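Local coordinates for protein isomaltodextranase (Arthrobacter globiformis, PDB 5AWQ) that hydrolyses alpha-1,6-glucosidic linkages in dextran-type polysaccharides, releasing successive isomaltose units from the non-reducing ends of the chains, at residues Asn42-Ser47 / Asp81-Gly86; Asp76-Asp81 / Arg117-Gly122; Leu121-Asn126 / Pro196-Asp201; Leu263-Ala268 / Ile312-Phe317. One frame throughout, in Å; residues are numbered along the deposited sequence.

Contact 1 (Asn42-Ser47 / Asp81-Gly86). With GLC (alpha-D-glucopyranose), chain B; GLC (alpha-D-glucopyranose), chain C.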
# COMPACT_ATOMS: atom_id res chain seq x y z
N ASN A 42 -2.28 16.70 -3.74
CA ASN A 42 -3.72 16.57 -3.73
C ASN A 42 -4.39 17.88 -3.36
O ASN A 42 -3.84 18.65 -2.58
CB ASN A 42 -4.11 15.46 -2.74
CG ASN A 42 -5.56 15.04 -2.85
OD1 ASN A 42 -6.45 15.73 -2.38
ND2 ASN A 42 -5.79 13.90 -3.48
N ILE A 43 -5.57 18.12 -3.92
CA ILE A 43 -6.31 19.36 -3.68
C ILE A 43 -6.94 19.49 -2.29
O ILE A 43 -7.53 20.50 -1.98
CB ILE A 43 -7.45 19.54 -4.71
CG1 ILE A 43 -8.55 18.49 -4.51
CG2 ILE A 43 -6.92 19.53 -6.14
CD1 ILE A 43 -9.82 18.80 -5.25
N TYR A 44 -6.81 18.47 -1.44
CA TYR A 44 -7.52 18.43 -0.16
C TYR A 44 -7.20 19.63 0.73
O TYR A 44 -8.06 20.07 1.47
CB TYR A 44 -7.17 17.14 0.55
CG TYR A 44 -7.93 16.80 1.80
CD1 TYR A 44 -9.14 16.13 1.74
CD2 TYR A 44 -7.42 17.12 3.07
CE1 TYR A 44 -9.81 15.76 2.89
CE2 TYR A 44 -8.09 16.75 4.22
CZ TYR A 44 -9.29 16.07 4.13
OH TYR A 44 -9.96 15.69 5.27
N GLY A 45 -5.96 20.12 0.67
CA GLY A 45 -5.57 21.27 1.49
C GLY A 45 -6.36 22.51 1.13
O GLY A 45 -6.56 23.38 1.98
N TYR A 46 -6.80 22.62 -0.12
CA TYR A 46 -7.78 23.63 -0.48
C TYR A 46 -9.20 23.23 -0.09
O TYR A 46 -9.89 23.94 0.64
CB TYR A 46 -7.76 23.94 -1.98
CG TYR A 46 -8.73 25.06 -2.30
CD1 TYR A 46 -10.08 24.80 -2.51
CD2 TYR A 46 -8.30 26.38 -2.34
CE1 TYR A 46 -10.98 25.82 -2.77
CE2 TYR A 46 -9.20 27.41 -2.60
CZ TYR A 46 -10.53 27.12 -2.83
OH TYR A 46 -11.43 28.14 -3.09
N SER A 47 -9.65 22.10 -0.60
CA SER A 47 -11.07 21.79 -0.59
C SER A 47 -11.62 21.44 0.78
O SER A 47 -12.78 21.73 1.07
CB SER A 47 -11.41 20.69 -1.61
OG SER A 47 -11.27 21.18 -2.93
N ASP A 81 -9.66 15.46 -5.69
CA ASP A 81 -10.29 14.78 -4.57
C ASP A 81 -11.81 14.93 -4.72
O ASP A 81 -12.32 14.97 -5.86
CB ASP A 81 -9.72 15.29 -3.22
CG ASP A 81 -10.02 14.36 -2.07
OD1 ASP A 81 -9.33 13.32 -1.94
OD2 ASP A 81 -10.97 14.64 -1.32
N GLY A 82 -12.54 14.97 -3.61
CA GLY A 82 -13.99 15.03 -3.63
C GLY A 82 -14.59 16.37 -3.99
O GLY A 82 -14.03 17.13 -4.78
N TRP A 83 -15.77 16.61 -3.43
CA TRP A 83 -16.59 17.77 -3.77
C TRP A 83 -16.89 17.71 -5.27
O TRP A 83 -16.78 18.71 -5.97
CB TRP A 83 -15.91 19.09 -3.33
CG TRP A 83 -15.79 19.18 -1.85
CD1 TRP A 83 -16.69 19.75 -1.00
CD2 TRP A 83 -14.76 18.61 -1.03
NE1 TRP A 83 -16.26 19.61 0.30
CE2 TRP A 83 -15.09 18.90 0.31
CE3 TRP A 83 -13.59 17.89 -1.29
CZ2 TRP A 83 -14.30 18.48 1.38
CZ3 TRP A 83 -12.82 17.47 -0.23
CH2 TRP A 83 -13.16 17.78 1.08
N ILE A 84 -17.27 16.52 -5.75
CA ILE A 84 -17.57 16.28 -7.17
C ILE A 84 -19.06 16.25 -7.53
O ILE A 84 -19.42 15.99 -8.68
CB ILE A 84 -16.83 15.03 -7.74
CG1 ILE A 84 -17.01 13.77 -6.86
CG2 ILE A 84 -15.35 15.33 -7.94
CD1 ILE A 84 -18.43 13.29 -6.66
N GLU A 85 -19.93 16.59 -6.59
CA GLU A 85 -21.36 16.62 -6.91
C GLU A 85 -21.66 17.63 -8.03
O GLU A 85 -22.55 17.40 -8.84
CB GLU A 85 -22.19 16.97 -5.66
CG GLU A 85 -22.45 15.80 -4.72
CD GLU A 85 -21.29 15.44 -3.79
OE1 GLU A 85 -21.48 14.48 -3.01
OE2 GLU A 85 -20.21 16.07 -3.85
N GLY A 86 -20.88 18.71 -8.07
CA GLY A 86 -21.01 19.76 -9.08
C GLY A 86 -20.29 19.48 -10.38
O GLY A 86 -20.19 20.37 -11.24
C1 GLC B . -16.15 15.34 0.06
C2 GLC B . -17.34 16.00 0.76
C3 GLC B . -18.59 15.14 0.72
C4 GLC B . -18.87 14.74 -0.73
C5 GLC B . -17.63 14.03 -1.27
C6 GLC B . -17.77 13.59 -2.73
O2 GLC B . -16.98 16.30 2.11
O3 GLC B . -19.70 15.85 1.27
O4 GLC B . -20.00 13.90 -0.84
O5 GLC B . -16.52 14.92 -1.24
O6 GLC B . -18.00 14.68 -3.61
C1 GLC C . -14.33 10.78 2.57
C2 GLC C . -12.87 10.36 2.47
C3 GLC C . -11.93 11.56 2.36
C4 GLC C . -12.37 12.48 1.23
C5 GLC C . -13.83 12.86 1.50
C6 GLC C . -14.42 13.77 0.41
O2 GLC C . -12.56 9.56 3.60
O3 GLC C . -10.58 11.12 2.18
O4 GLC C . -11.56 13.65 1.21
O5 GLC C . -14.66 11.71 1.56
O6 GLC C . -15.69 14.25 0.85
O HOH W 1 -7.97 12.20 -3.76

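Contact 2 (Asp76-Asp81 / Arg117-Gly122). With GLC (alpha-D-glucopyranose), chain C.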
# COMPACT_ATOMS: atom_id res chain seq x y z
N ASP A 76 5.10 14.27 -9.02
CA ASP A 76 4.75 14.68 -10.38
C ASP A 76 3.37 14.24 -10.81
O ASP A 76 3.07 14.25 -11.98
CB ASP A 76 5.83 14.23 -11.35
CG ASP A 76 5.99 12.75 -11.39
OD1 ASP A 76 5.14 12.04 -10.83
OD2 ASP A 76 7.00 12.29 -11.97
N ILE A 77 2.53 13.86 -9.85
CA ILE A 77 1.09 13.70 -10.08
C ILE A 77 0.35 14.80 -9.32
O ILE A 77 0.63 15.00 -8.16
CB ILE A 77 0.63 12.31 -9.59
CG1 ILE A 77 1.21 11.18 -10.43
CG2 ILE A 77 -0.89 12.22 -9.58
CD1 ILE A 77 1.04 9.79 -9.84
N ALA A 78 -0.55 15.52 -9.99
CA ALA A 78 -1.48 16.44 -9.35
C ALA A 78 -2.82 15.74 -9.36
O ALA A 78 -3.32 15.36 -10.42
CB ALA A 78 -1.56 17.77 -10.09
N CYS A 79 -3.37 15.51 -8.17
CA CYS A 79 -4.54 14.64 -8.02
C CYS A 79 -5.71 15.40 -7.46
O CYS A 79 -5.58 16.14 -6.49
CB CYS A 79 -4.17 13.50 -7.08
SG CYS A 79 -5.37 12.16 -6.97
N THR A 80 -6.88 15.23 -8.07
CA THR A 80 -8.11 15.79 -7.54
C THR A 80 -8.62 14.97 -6.35
O THR A 80 -8.08 13.90 -6.04
CB THR A 80 -9.21 15.89 -8.62
OG1 THR A 80 -9.51 14.59 -9.12
CG2 THR A 80 -8.76 16.77 -9.76
N ASP A 81 -9.66 15.46 -5.69
CA ASP A 81 -10.29 14.78 -4.57
C ASP A 81 -11.81 14.93 -4.72
O ASP A 81 -12.32 14.97 -5.86
CB ASP A 81 -9.72 15.29 -3.22
CG ASP A 81 -10.02 14.36 -2.07
OD1 ASP A 81 -9.33 13.32 -1.94
OD2 ASP A 81 -10.97 14.64 -1.32
N ARG A 117 4.63 20.27 -18.13
CA ARG A 117 5.44 20.50 -16.93
C ARG A 117 5.99 19.21 -16.33
O ARG A 117 6.32 19.18 -15.15
CB ARG A 117 4.60 21.29 -15.91
CG ARG A 117 4.32 22.72 -16.35
CD ARG A 117 2.98 23.26 -15.88
NE ARG A 117 2.76 24.59 -16.42
CZ ARG A 117 2.40 24.85 -17.68
NH1 ARG A 117 2.16 23.88 -18.55
NH2 ARG A 117 2.25 26.12 -18.06
N LYS A 118 6.10 18.15 -17.14
CA LYS A 118 6.67 16.87 -16.71
C LYS A 118 5.87 16.21 -15.57
O LYS A 118 6.42 15.52 -14.71
CB LYS A 118 8.16 17.02 -16.34
CG LYS A 118 8.99 17.66 -17.45
CD LYS A 118 10.45 17.87 -17.06
CE LYS A 118 11.18 18.65 -18.15
NZ LYS A 118 12.66 18.75 -17.96
N MET A 119 4.55 16.38 -15.64
CA MET A 119 3.63 15.89 -14.60
C MET A 119 2.47 15.12 -15.21
O MET A 119 2.24 15.16 -16.43
CB MET A 119 3.10 17.07 -13.79
CG MET A 119 4.19 17.82 -13.03
SD MET A 119 3.63 19.20 -12.05
CE MET A 119 2.73 18.35 -10.75
N LYS A 120 1.71 14.45 -14.34
CA LYS A 120 0.54 13.68 -14.75
C LYS A 120 -0.67 13.97 -13.89
O LYS A 120 -0.55 14.53 -12.81
CB LYS A 120 0.86 12.20 -14.69
CG LYS A 120 1.88 11.77 -15.74
CD LYS A 120 2.27 10.33 -15.53
CE LYS A 120 3.31 9.89 -16.55
NZ LYS A 120 4.37 9.09 -15.86
N LEU A 121 -1.83 13.62 -14.42
CA LEU A 121 -3.10 13.83 -13.75
C LEU A 121 -3.52 12.62 -12.92
O LEU A 121 -3.58 11.51 -13.42
CB LEU A 121 -4.18 14.08 -14.80
CG LEU A 121 -5.62 14.23 -14.29
CD1 LEU A 121 -5.77 15.47 -13.42
CD2 LEU A 121 -6.57 14.29 -15.48
N GLY A 122 -3.83 12.86 -11.65
CA GLY A 122 -4.47 11.87 -10.79
C GLY A 122 -5.92 12.24 -10.62
O GLY A 122 -6.25 13.40 -10.46
C1 GLC C . -14.33 10.78 2.57
C2 GLC C . -12.87 10.36 2.47
C3 GLC C . -11.93 11.56 2.36
C4 GLC C . -12.37 12.48 1.23
C5 GLC C . -13.83 12.86 1.50
C6 GLC C . -14.42 13.77 0.41
O2 GLC C . -12.56 9.56 3.60
O3 GLC C . -10.58 11.12 2.18
O4 GLC C . -11.56 13.65 1.21
O5 GLC C . -14.66 11.71 1.56
O6 GLC C . -15.69 14.25 0.85

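Contact 3 (Leu121-Asn126 / Pro196-Asp201). With GLC (alpha-D-glucopyranose), chain C.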
# COMPACT_ATOMS: atom_id res chain seq x y z
N LEU A 121 -1.83 13.62 -14.42
CA LEU A 121 -3.10 13.83 -13.75
C LEU A 121 -3.52 12.62 -12.92
O LEU A 121 -3.58 11.51 -13.42
CB LEU A 121 -4.18 14.08 -14.80
CG LEU A 121 -5.62 14.23 -14.29
CD1 LEU A 121 -5.77 15.47 -13.42
CD2 LEU A 121 -6.57 14.29 -15.48
N GLY A 122 -3.83 12.86 -11.65
CA GLY A 122 -4.47 11.87 -10.79
C GLY A 122 -5.92 12.24 -10.62
O GLY A 122 -6.25 13.40 -10.46
N VAL A 123 -6.80 11.23 -10.61
CA VAL A 123 -8.23 11.49 -10.52
C VAL A 123 -8.87 10.76 -9.35
O VAL A 123 -8.68 9.56 -9.19
CB VAL A 123 -8.96 11.13 -11.83
CG1 VAL A 123 -10.48 11.18 -11.66
CG2 VAL A 123 -8.53 12.09 -12.93
N TYR A 124 -9.69 11.49 -8.60
CA TYR A 124 -10.59 10.91 -7.61
C TYR A 124 -11.96 10.75 -8.28
O TYR A 124 -12.62 11.73 -8.63
CB TYR A 124 -10.68 11.86 -6.41
CG TYR A 124 -11.69 11.57 -5.32
CD1 TYR A 124 -13.05 11.87 -5.48
CD2 TYR A 124 -11.28 11.10 -4.07
CE1 TYR A 124 -13.95 11.67 -4.46
CE2 TYR A 124 -12.19 10.90 -3.04
CZ TYR A 124 -13.52 11.20 -3.24
OH TYR A 124 -14.44 11.02 -2.23
N TYR A 125 -12.38 9.51 -8.47
CA TYR A 125 -13.76 9.24 -8.87
C TYR A 125 -14.10 7.78 -8.61
O TYR A 125 -13.22 6.93 -8.61
CB TYR A 125 -14.04 9.61 -10.34
CG TYR A 125 -15.48 10.05 -10.53
CD1 TYR A 125 -15.89 11.29 -10.10
CD2 TYR A 125 -16.45 9.20 -11.09
CE1 TYR A 125 -17.20 11.70 -10.22
CE2 TYR A 125 -17.77 9.60 -11.22
CZ TYR A 125 -18.14 10.85 -10.79
OH TYR A 125 -19.45 11.26 -10.91
N ASN A 126 -15.39 7.51 -8.40
CA ASN A 126 -15.89 6.17 -8.21
C ASN A 126 -16.74 5.82 -9.43
O ASN A 126 -17.75 6.48 -9.70
CB ASN A 126 -16.70 6.08 -6.91
CG ASN A 126 -17.15 4.68 -6.60
OD1 ASN A 126 -17.41 3.88 -7.51
ND2 ASN A 126 -17.24 4.35 -5.31
N PRO A 196 -2.45 7.88 -14.24
CA PRO A 196 -1.79 6.71 -13.71
C PRO A 196 -2.31 6.24 -12.35
O PRO A 196 -1.90 5.20 -11.86
CB PRO A 196 -0.34 7.19 -13.54
CG PRO A 196 -0.48 8.63 -13.20
CD PRO A 196 -1.65 9.11 -14.01
N TYR A 197 -3.22 7.00 -11.77
CA TYR A 197 -3.65 6.80 -10.40
C TYR A 197 -5.12 7.20 -10.27
O TYR A 197 -5.47 8.36 -10.50
CB TYR A 197 -2.78 7.69 -9.51
CG TYR A 197 -2.95 7.54 -8.02
CD1 TYR A 197 -3.00 6.30 -7.41
CD2 TYR A 197 -3.05 8.64 -7.23
CE1 TYR A 197 -3.16 6.18 -6.03
CE2 TYR A 197 -3.19 8.54 -5.86
CZ TYR A 197 -3.23 7.33 -5.27
OH TYR A 197 -3.40 7.29 -3.89
N LEU A 198 -5.95 6.24 -9.90
CA LEU A 198 -7.39 6.48 -9.74
C LEU A 198 -7.76 6.17 -8.29
O LEU A 198 -7.55 5.06 -7.81
CB LEU A 198 -8.19 5.58 -10.70
CG LEU A 198 -9.72 5.76 -10.68
CD1 LEU A 198 -10.15 7.14 -11.15
CD2 LEU A 198 -10.41 4.68 -11.49
N ARG A 199 -8.34 7.17 -7.62
CA ARG A 199 -8.68 7.08 -6.21
C ARG A 199 -10.18 6.93 -6.07
O ARG A 199 -10.93 7.85 -6.37
CB ARG A 199 -8.16 8.30 -5.47
CG ARG A 199 -6.65 8.44 -5.61
CD ARG A 199 -6.07 9.42 -4.63
NE ARG A 199 -5.81 8.76 -3.37
CZ ARG A 199 -6.49 8.98 -2.25
NH1 ARG A 199 -6.17 8.32 -1.17
NH2 ARG A 199 -7.49 9.84 -2.22
N ILE A 200 -10.58 5.74 -5.65
CA ILE A 200 -11.99 5.31 -5.63
C ILE A 200 -12.49 5.28 -4.20
O ILE A 200 -12.08 4.41 -3.41
CB ILE A 200 -12.13 3.92 -6.28
CG1 ILE A 200 -11.56 3.93 -7.71
CG2 ILE A 200 -13.57 3.48 -6.23
CD1 ILE A 200 -11.62 2.59 -8.40
N ASP A 201 -13.38 6.22 -3.89
CA ASP A 201 -13.87 6.43 -2.53
C ASP A 201 -15.32 6.02 -2.39
O ASP A 201 -16.02 5.78 -3.38
CB ASP A 201 -13.71 7.92 -2.17
CG ASP A 201 -13.68 8.20 -0.68
OD1 ASP A 201 -13.69 7.26 0.13
OD2 ASP A 201 -13.60 9.40 -0.35
C1 GLC C . -14.33 10.78 2.57
C2 GLC C . -12.87 10.36 2.47
C3 GLC C . -11.93 11.56 2.36
C4 GLC C . -12.37 12.48 1.23
C5 GLC C . -13.83 12.86 1.50
C6 GLC C . -14.42 13.77 0.41
O2 GLC C . -12.56 9.56 3.60
O3 GLC C . -10.58 11.12 2.18
O4 GLC C . -11.56 13.65 1.21
O5 GLC C . -14.66 11.71 1.56
O6 GLC C . -15.69 14.25 0.85

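Contact 4 (Leu263-Ala268 / Ile312-Phe317). With GLC (alpha-D-glucopyranose), chain C.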
# COMPACT_ATOMS: atom_id res chain seq x y z
N LEU A 263 -3.81 0.04 -3.41
CA LEU A 263 -3.69 0.78 -2.16
C LEU A 263 -4.99 0.73 -1.38
O LEU A 263 -6.06 0.73 -1.97
CB LEU A 263 -3.39 2.26 -2.43
CG LEU A 263 -1.97 2.71 -2.73
CD1 LEU A 263 -1.49 2.16 -4.04
CD2 LEU A 263 -1.89 4.24 -2.70
N VAL A 264 -4.88 0.71 -0.05
CA VAL A 264 -6.01 0.83 0.85
C VAL A 264 -5.73 1.90 1.92
O VAL A 264 -4.66 1.91 2.53
CB VAL A 264 -6.37 -0.49 1.58
CG1 VAL A 264 -7.03 -1.46 0.61
CG2 VAL A 264 -5.17 -1.12 2.26
N ARG A 265 -6.69 2.80 2.12
CA ARG A 265 -6.63 3.72 3.25
C ARG A 265 -6.70 2.94 4.56
O ARG A 265 -7.55 2.06 4.71
CB ARG A 265 -7.75 4.74 3.19
CG ARG A 265 -7.41 6.00 2.39
CD ARG A 265 -6.64 7.04 3.19
NE ARG A 265 -7.46 7.45 4.33
CZ ARG A 265 -8.53 8.24 4.27
NH1 ARG A 265 -8.87 8.84 3.14
NH2 ARG A 265 -9.25 8.41 5.37
N ILE A 266 -5.83 3.33 5.50
CA ILE A 266 -5.72 2.64 6.79
C ILE A 266 -6.02 3.51 8.00
O ILE A 266 -5.81 3.09 9.15
CB ILE A 266 -4.37 1.91 6.93
CG1 ILE A 266 -3.13 2.82 6.71
CG2 ILE A 266 -4.31 0.74 5.96
CD1 ILE A 266 -3.01 4.06 7.59
N ASN A 267 -6.57 4.70 7.75
CA ASN A 267 -6.85 5.69 8.79
C ASN A 267 -8.05 6.53 8.48
O ASN A 267 -8.51 6.58 7.33
CB ASN A 267 -5.63 6.59 9.01
CG ASN A 267 -5.22 7.39 7.76
OD1 ASN A 267 -5.41 6.96 6.61
ND2 ASN A 267 -4.59 8.54 7.99
N ALA A 268 -8.59 7.16 9.51
CA ALA A 268 -9.54 8.25 9.32
C ALA A 268 -8.86 9.40 8.57
O ALA A 268 -7.62 9.51 8.53
CB ALA A 268 -10.06 8.73 10.67
N ILE A 312 -0.28 -1.83 -0.89
CA ILE A 312 0.35 -0.63 -0.36
C ILE A 312 -0.64 0.03 0.60
O ILE A 312 -1.81 0.25 0.25
CB ILE A 312 0.77 0.31 -1.49
CG1 ILE A 312 1.88 -0.34 -2.31
CG2 ILE A 312 1.17 1.66 -0.90
CD1 ILE A 312 2.11 0.26 -3.66
N LEU A 313 -0.17 0.35 1.81
CA LEU A 313 -1.02 1.01 2.78
C LEU A 313 -0.96 2.53 2.64
O LEU A 313 0.13 3.10 2.52
CB LEU A 313 -0.61 0.58 4.19
CG LEU A 313 -0.51 -0.92 4.43
CD1 LEU A 313 -0.20 -1.20 5.90
CD2 LEU A 313 -1.76 -1.68 4.00
N ASP A 314 -2.13 3.15 2.63
CA ASP A 314 -2.29 4.58 2.34
C ASP A 314 -2.63 5.32 3.63
O ASP A 314 -3.70 5.12 4.20
CB ASP A 314 -3.39 4.71 1.28
CG ASP A 314 -3.73 6.14 0.90
OD1 ASP A 314 -3.15 7.10 1.42
OD2 ASP A 314 -4.62 6.27 0.05
N GLY A 315 -1.69 6.13 4.10
CA GLY A 315 -1.87 6.96 5.28
C GLY A 315 -2.51 8.32 5.04
O GLY A 315 -2.50 9.17 5.93
N ASP A 316 -3.12 8.49 3.87
CA ASP A 316 -3.83 9.72 3.52
C ASP A 316 -2.89 10.88 3.23
O ASP A 316 -1.84 10.68 2.63
CB ASP A 316 -4.94 10.06 4.53
CG ASP A 316 -6.10 10.82 3.89
OD1 ASP A 316 -6.40 10.61 2.70
OD2 ASP A 316 -6.76 11.59 4.59
N PHE A 317 -3.29 12.10 3.55
CA PHE A 317 -2.56 13.27 3.10
C PHE A 317 -1.71 13.91 4.18
O PHE A 317 -2.07 13.92 5.34
CB PHE A 317 -3.54 14.32 2.58
CG PHE A 317 -4.50 13.78 1.56
CD1 PHE A 317 -4.07 12.99 0.51
CD2 PHE A 317 -5.85 14.07 1.66
CE1 PHE A 317 -4.96 12.47 -0.41
CE2 PHE A 317 -6.75 13.57 0.73
CZ PHE A 317 -6.30 12.78 -0.31
C1 GLC C . -14.33 10.78 2.57
C2 GLC C . -12.87 10.36 2.47
C3 GLC C . -11.93 11.56 2.36
C4 GLC C . -12.37 12.48 1.23
C5 GLC C . -13.83 12.86 1.50
C6 GLC C . -14.42 13.77 0.41
O2 GLC C . -12.56 9.56 3.60
O3 GLC C . -10.58 11.12 2.18
O4 GLC C . -11.56 13.65 1.21
O5 GLC C . -14.66 11.71 1.56
O6 GLC C . -15.69 14.25 0.85

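Contact 1 (Asn42-Ser47 / Asp81-Gly86)
N42, I43 and Y44 pack around D81, while S47 meets W83. The CG1 and CD1 atoms of I43 lie over the start of D81, with CG1 3.6 Å from D81 CB. D81 N is buried there and has no polar partner in the model. S47 puts its CB over one face of the W83 indole, 3.9 Å from the six-membered ring centroid and 26° off the ring normal, a CH-pi contact. The opposite face of that indole carries the glucose of chain B, whose C1 sits over the ring system, so W83 is sandwiched between helix and sugar. Replacing W83 with an alanine would probably open a gap between S47 and the chain B glucose and leave N51, the partner of W83 NE1, without its indole donor.

In the (beta/alpha)8 barrel of this GH27 enzyme the segments lie at and beyond the C-terminal ends of neighbouring strands 39-42 and 77-79, on the rim where the glucose units are bound. N42 OD1 caps the helix beginning at Y44, accepting Y44 N at 2.9 Å on an in-plane lone pair.

A water makes the polar link between the segments, accepting from N42 ND2 and donating to D81 OD1; the sugars are bonded by the 81-86 loop. D81 OD2, lying at the edge of the Y44 ring, accepts O4 of the chain C glucose at 2.8 Å; G82 N also reaches OD2, but from above the carboxylate plane. Along the loop, W83 N donates to O5 of the chain B glucose at 2.9 Å (N-H...O 169°), I84 N donates to its O6, and the E85 carboxylate accepts O4 on OE1 and O6 on OE2.

Contact 2 (Asp76-Asp81 / Arg117-Gly122)
With its chi1 at -68°, I77 sends CG1 opposite the carbonyl carbon and leaves the CG2 branch leaning over G122, where CG2 comes within 3.7 Å of G122 N. C79, two residues on, turns SG away from its own backbone N (chi1 -170°), which lays the sulfur against the carbonyl of the same glycine, 3.7 Å from G122 C. The space above G122 is therefore shared by I77 and C79, and a CB at that position would run into both. On the other face of the sheet the M119 chain bends at chi3 (70°), and its CE comes 4.4 Å from A78 CB.

The backbones form a parallel pair, I77 opposite K120 and C79 opposite G122, as adjacent strands of the (beta/alpha)8 barrel. Helix 107-116 lies between them in sequence, making a beta-alpha-beta unit; it ends in a Schellman motif with K118, at positive phi, as the C-prime residue. L114 of that helix touches A78 and M119.

Four backbone hydrogen bonds join the strands. K120 N donates to D76 O at 2.7 Å and A78 N to K120 O at 3.0 Å, both meeting the carbonyl nearly head-on. G122 N to A78 O (2.8 Å) and T80 N to G122 O (3.1 Å) instead reach their acceptors from above the carbonyl plane. I77 CA and C79 CA add CA-H...O contacts to K120 O and G122 O, while T80 OG1 bonds to Y124 N further along the partner strand.

Contact 3 (Leu121-Asn126 / Pro196-Asp201)
Y124 reaches across to D201 with its phenol end, the ring plane and the carboxylate plane standing 84° apart. Y124 CG points opposite its backbone N (chi1 172°), which carries the ring along the sheet until OH donates to D201 OD2 at 2.6 Å. The hydroxyl meets OD2 on the anti side, 18° out of the carboxylate plane. A phenylalanine at Y124 would lack this donor and would probably leave the D201 carboxylate freer to turn.

N126 holds the same residue by its backbone: ND2 donates to D201 O at 2.7 Å. The N126 side chain crosses that of I200 at about a right angle, resting its CG on I200 CG2. V123 and L198 face the helix 179-193 side, both touching F190, and their tips meet obliquely, CG1 to CD1 at 4.1 Å.

On the opposite face of the sheet, R199 folds its CG over one face of the Y197 ring, and its NE donates to Y197 OH at 2.9 Å, with the oxygen in the guanidinium plane, while its NH1 forms a salt bridge with D314. Parallel backbone bonds, V123 N to Y197 O (3.2 Å) and R199 N to V123 O (2.9 Å), fix the register of these two adjoining barrel strands.

D201, just past the C-terminal end of strand 197-200, is probably the catalytic nucleophile. Its OD2 lies 3.1 Å from C2 of the chain C glucose; N126 holds the D201 backbone, and Y124 OH, on OD2, probably limits the turning of the carboxylate beside the sugar.

Contact 4 (Leu263-Ala268 / Ile312-Phe317)
L263 and I312 lie side by side, L263 CG resting 3.8 Å from I312 CG2. On the reverse face of the sheet L313 spreads its CD2 between V264 CG2 (3.9 Å) and I266 CG2, the I266 side chain crossing it at about a right angle; F299 of helix 295-302 touches both I266 and L313. L263 and V264 pair with I312 and L313 on adjacent parallel strands 263-265 and 312-314 of the (beta/alpha)8 barrel, with I266 just beyond. Between the apolar layers the backbones are joined by V264 N to I312 O, D314 N to V264 O (2.8 Å) and I266 N to D314 O.

Past the strand ends the contact becomes polar. N267 ND2 donates to G315 O at 3.0 Å, well above the carbonyl plane, and D314 OD1 accepts D316 N to close an Asx turn. R265, bent at chi2 and chi3, folds back on N267: NE donates to its OD1 and NH2 to its backbone O at 2.8 Å. The D316 carboxylate lies over one face of the guanidinium, planes 30° apart. OD1 is 3.1 Å from R265 NH1 but well out of plane, making a salt bridge of charges without a directed N-H. D316 OD2 takes A270 N, and R265 NH2 also pairs with D269.

Bonds at its edge and a carboxylate over its face thus fix the guanidinium's rotation. NH1 is left directed at O3 of the chain C glucose (3.0 Å), and D316 and D269 probably offset the buried positive charge.

In the fold
Contacts 2 and 3 share strand 120-124, and T80 OG1 to Y124 N (3.1 Å) joins them near its end. Contact 1 follows on through the neighbouring strand, I43 N lying 3.2 Å from C79 O. Contact 4 is separated from contact 3 by strand 242-245, yet a salt bridge spans the barrel interior, R199 NH1 to D314 OD2 at 2.8 Å. F317 of contact 4 closes back on contact 1, its CZ 3.5 Å from D81 OD1. All four reach the chain C glucose: D81, R265 and the probable nucleophile D201 surround it, the D81 and R265 side chains each about 6 Å from that of D201 at their nearest atoms. The probable proton donor D262 immediately precedes contact 4.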